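Local coordinates for protein aldose 1-epimerase (Caenorhabditis elegans, PDB 1LUR) that probably interconverts the alpha and beta anomers of aldose sugars such as galactose, acting as an aldose 1-epimerase (mutarotase), at residues A[308-313]-A[317-322]. Sequence-based numbering, arbitrary orientation.
Sequences SAAPNF and PDVSLR
In the long loop joining strands 300-305 and 320-321 of this galactose-mutarotase-type beta-sandwich, a single 3-10 turn, 310-312, folds against the run that leads into the short strand 320-321, and Ala310 and Pro311 meet Val319 there. The methyl of Ala310 does double duty: its CB sits 3.5 Å from Pro317 O and 4.0 Å from Val319 CG1. Down the valine's CA-CB bond, CG1 stands opposite the carbonyl carbon (chi1 -63°) and CG2 falls in the gap flanked by N and C, which brings CG2 to 3.9 Å from Pro311 CG; the two side chains meet at a slant. Leu166, on the partner strand 165-166, touches both Pro311 and Val319, and Phe306 also packs on the valine. The turn itself is closed by Asn312 N to Ala309 O, 2.8 Å. Between the backbones a water accepts from Val319 N at 2.9 Å and gives a weak bond to Ala310 O. Next to Val319 in the chain, Asp318, whose CB points away from the turn, forms an Asx turn: its OD1 takes Ser320 N at 2.9 Å, nearly along the C-O axis, and Ser320 OG at 2.7 Å, from 35° above the carboxylate plane.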
ATOM      1  N   SER A 308      -5.387  -9.129  -5.547  1.00 25.50           N
ATOM      2  CA  SER A 308      -4.085  -9.507  -6.071  1.00 25.38           C
ATOM      3  C   SER A 308      -4.320 -10.539  -7.186  1.00 26.10           C
ATOM      4  O   SER A 308      -5.248 -11.347  -7.102  1.00 25.14           O
ATOM      5  CB  SER A 308      -3.235 -10.117  -4.958  1.00 25.36           C
ATOM      6  OG  SER A 308      -2.943  -9.170  -3.948  1.00 25.07           O
ATOM      7  N   ALA A 309      -3.497 -10.498  -8.232  1.00 24.96           N
ATOM      8  CA  ALA A 309      -3.619 -11.430  -9.360  1.00 24.93           C
ATOM      9  C   ALA A 309      -4.908 -11.259 -10.161  1.00 24.82           C
ATOM     10  O   ALA A 309      -5.318 -12.174 -10.879  1.00 24.30           O
ATOM     11  CB  ALA A 309      -3.508 -12.881  -8.872  1.00 24.64           C
ATOM     12  N   ALA A 310      -5.545 -10.095 -10.047  1.00 24.57           N
ATOM     13  CA  ALA A 310      -6.785  -9.838 -10.779  1.00 22.98           C
ATOM     14  C   ALA A 310      -6.606 -10.096 -12.284  1.00 22.55           C
ATOM     15  O   ALA A 310      -7.494 -10.651 -12.938  1.00 23.53           O
ATOM     16  CB  ALA A 310      -7.239  -8.403 -10.544  1.00 25.12           C
ATOM     17  N   PRO A 311      -5.458  -9.691 -12.850  1.00 23.27           N
ATOM     18  CA  PRO A 311      -5.228  -9.910 -14.282  1.00 22.29           C
ATOM     19  C   PRO A 311      -5.238 -11.384 -14.690  1.00 24.41           C
ATOM     20  O   PRO A 311      -5.377 -11.689 -15.876  1.00 22.64           O
ATOM     21  CB  PRO A 311      -3.861  -9.271 -14.514  1.00 24.45           C
ATOM     22  CG  PRO A 311      -3.815  -8.178 -13.499  1.00 22.27           C
ATOM     23  CD  PRO A 311      -4.378  -8.865 -12.275  1.00 22.32           C
ATOM     24  N   ASN A 312      -5.096 -12.280 -13.709  1.00 23.27           N
ATOM     25  CA  ASN A 312      -5.078 -13.730 -13.951  1.00 25.74           C
ATOM     26  C   ASN A 312      -6.402 -14.454 -13.732  1.00 27.96           C
ATOM     27  O   ASN A 312      -6.575 -15.595 -14.169  1.00 27.83           O
ATOM     28  CB  ASN A 312      -4.025 -14.396 -13.061  1.00 25.45           C
ATOM     29  CG  ASN A 312      -2.631 -13.885 -13.330  1.00 24.42           C
ATOM     30  OD1 ASN A 312      -2.054 -13.166 -12.518  1.00 24.77           O
ATOM     31  ND2 ASN A 312      -2.082 -14.250 -14.483  1.00 25.78           N
ATOM     32  N   PHE A 313      -7.330 -13.812 -13.041  1.00 27.92           N
ATOM     33  CA  PHE A 313      -8.624 -14.431 -12.779  1.00 30.59           C
ATOM     34  C   PHE A 313      -9.736 -13.496 -13.228  1.00 32.05           C
ATOM     35  O   PHE A 313      -9.900 -12.406 -12.676  1.00 31.86           O
ATOM     36  CB  PHE A 313      -8.737 -14.755 -11.288  1.00 29.19           C
ATOM     37  CG  PHE A 313      -7.638 -15.652 -10.780  1.00 29.67           C
ATOM     38  CD1 PHE A 313      -6.520 -15.122 -10.139  1.00 28.61           C
ATOM     39  CD2 PHE A 313      -7.698 -17.030 -10.984  1.00 28.44           C
ATOM     40  CE1 PHE A 313      -5.483 -15.948  -9.711  1.00 26.74           C
ATOM     41  CE2 PHE A 313      -6.661 -17.861 -10.560  1.00 27.58           C
ATOM     42  CZ  PHE A 313      -5.554 -17.319  -9.922  1.00 26.61           C
ATOM     43  N   PRO A 317     -11.969  -8.484  -9.911  1.00 28.50           N
ATOM     44  CA  PRO A 317     -12.232  -7.210 -10.588  1.00 28.79           C
ATOM     45  C   PRO A 317     -11.427  -6.961 -11.861  1.00 29.44           C
ATOM     46  O   PRO A 317     -10.247  -7.310 -11.952  1.00 29.74           O
ATOM     47  CB  PRO A 317     -11.914  -6.172  -9.509  1.00 29.22           C
ATOM     48  CG  PRO A 317     -12.256  -6.879  -8.254  1.00 31.30           C
ATOM     49  CD  PRO A 317     -11.677  -8.266  -8.485  1.00 30.11           C
ATOM     50  N   ASP A 318     -12.082  -6.355 -12.846  1.00 28.67           N
ATOM     51  CA  ASP A 318     -11.445  -6.041 -14.117  1.00 28.70           C
ATOM     52  C   ASP A 318     -10.575  -4.810 -13.853  1.00 27.19           C
ATOM     53  O   ASP A 318     -11.107  -3.737 -13.578  1.00 27.77           O
ATOM     54  CB  ASP A 318     -12.519  -5.696 -15.155  1.00 30.86           C
ATOM     55  CG  ASP A 318     -11.943  -5.414 -16.534  1.00 34.17           C
ATOM     56  OD1 ASP A 318     -10.755  -5.028 -16.633  1.00 31.42           O
ATOM     57  OD2 ASP A 318     -12.693  -5.563 -17.525  1.00 35.02           O
ATOM     58  N   VAL A 319      -9.250  -4.949 -13.925  1.00 23.75           N
ATOM     59  CA  VAL A 319      -8.388  -3.794 -13.680  1.00 22.90           C
ATOM     60  C   VAL A 319      -7.829  -3.162 -14.949  1.00 23.19           C
ATOM     61  O   VAL A 319      -6.791  -2.511 -14.932  1.00 22.04           O
ATOM     62  CB  VAL A 319      -7.211  -4.119 -12.709  1.00 23.72           C
ATOM     63  CG1 VAL A 319      -7.757  -4.511 -11.344  1.00 21.08           C
ATOM     64  CG2 VAL A 319      -6.330  -5.235 -13.277  1.00 24.06           C
ATOM     65  N   SER A 320      -8.530  -3.336 -16.061  1.00 25.06           N
ATOM     66  CA  SER A 320      -8.057  -2.752 -17.302  1.00 25.78           C
ATOM     67  C   SER A 320      -8.281  -1.244 -17.239  1.00 26.32           C
ATOM     68  O   SER A 320      -9.158  -0.766 -16.519  1.00 27.42           O
ATOM     69  CB  SER A 320      -8.819  -3.337 -18.497  1.00 27.11           C
ATOM     70  OG  SER A 320     -10.202  -3.047 -18.408  1.00 32.25           O
ATOM     71  N   LEU A 321      -7.459  -0.505 -17.972  1.00 25.70           N
ATOM     72  CA  LEU A 321      -7.537   0.950 -18.043  1.00 26.30           C
ATOM     73  C   LEU A 321      -7.502   1.200 -19.547  1.00 27.34           C
ATOM     74  O   LEU A 321      -6.493   0.926 -20.199  1.00 26.49           O
ATOM     75  CB  LEU A 321      -6.330   1.605 -17.371  1.00 24.92           C
ATOM     76  CG  LEU A 321      -6.268   3.128 -17.514  1.00 26.07           C
ATOM     77  CD1 LEU A 321      -7.534   3.756 -16.908  1.00 25.61           C
ATOM     78  CD2 LEU A 321      -5.025   3.663 -16.820  1.00 26.17           C
ATOM     79  N   ARG A 322      -8.607   1.710 -20.091  1.00 27.27           N
ATOM     80  CA  ARG A 322      -8.696   1.975 -21.523  1.00 28.93           C
ATOM     81  C   ARG A 322      -8.835   3.456 -21.873  1.00 31.45           C
ATOM     82  O   ARG A 322      -9.340   4.246 -21.071  1.00 29.17           O
ATOM     83  CB  ARG A 322      -9.869   1.177 -22.088  1.00 28.79           C
ATOM     84  CG  ARG A 322      -9.748  -0.310 -21.774  1.00 28.35           C
ATOM     85  CD  ARG A 322     -10.986  -1.111 -22.139  1.00 29.26           C
ATOM     86  NE  ARG A 322     -10.834  -2.511 -21.742  1.00 29.62           N
ATOM     87  CZ  ARG A 322     -10.078  -3.402 -22.382  1.00 28.71           C
ATOM     88  NH1 ARG A 322      -9.405  -3.055 -23.471  1.00 27.58           N
ATOM     89  NH2 ARG A 322      -9.968  -4.636 -21.909  1.00 27.99           N
TER
HETATM   90  O   HOH W   1      -8.354  -7.687 -14.541  1.00 23.47           O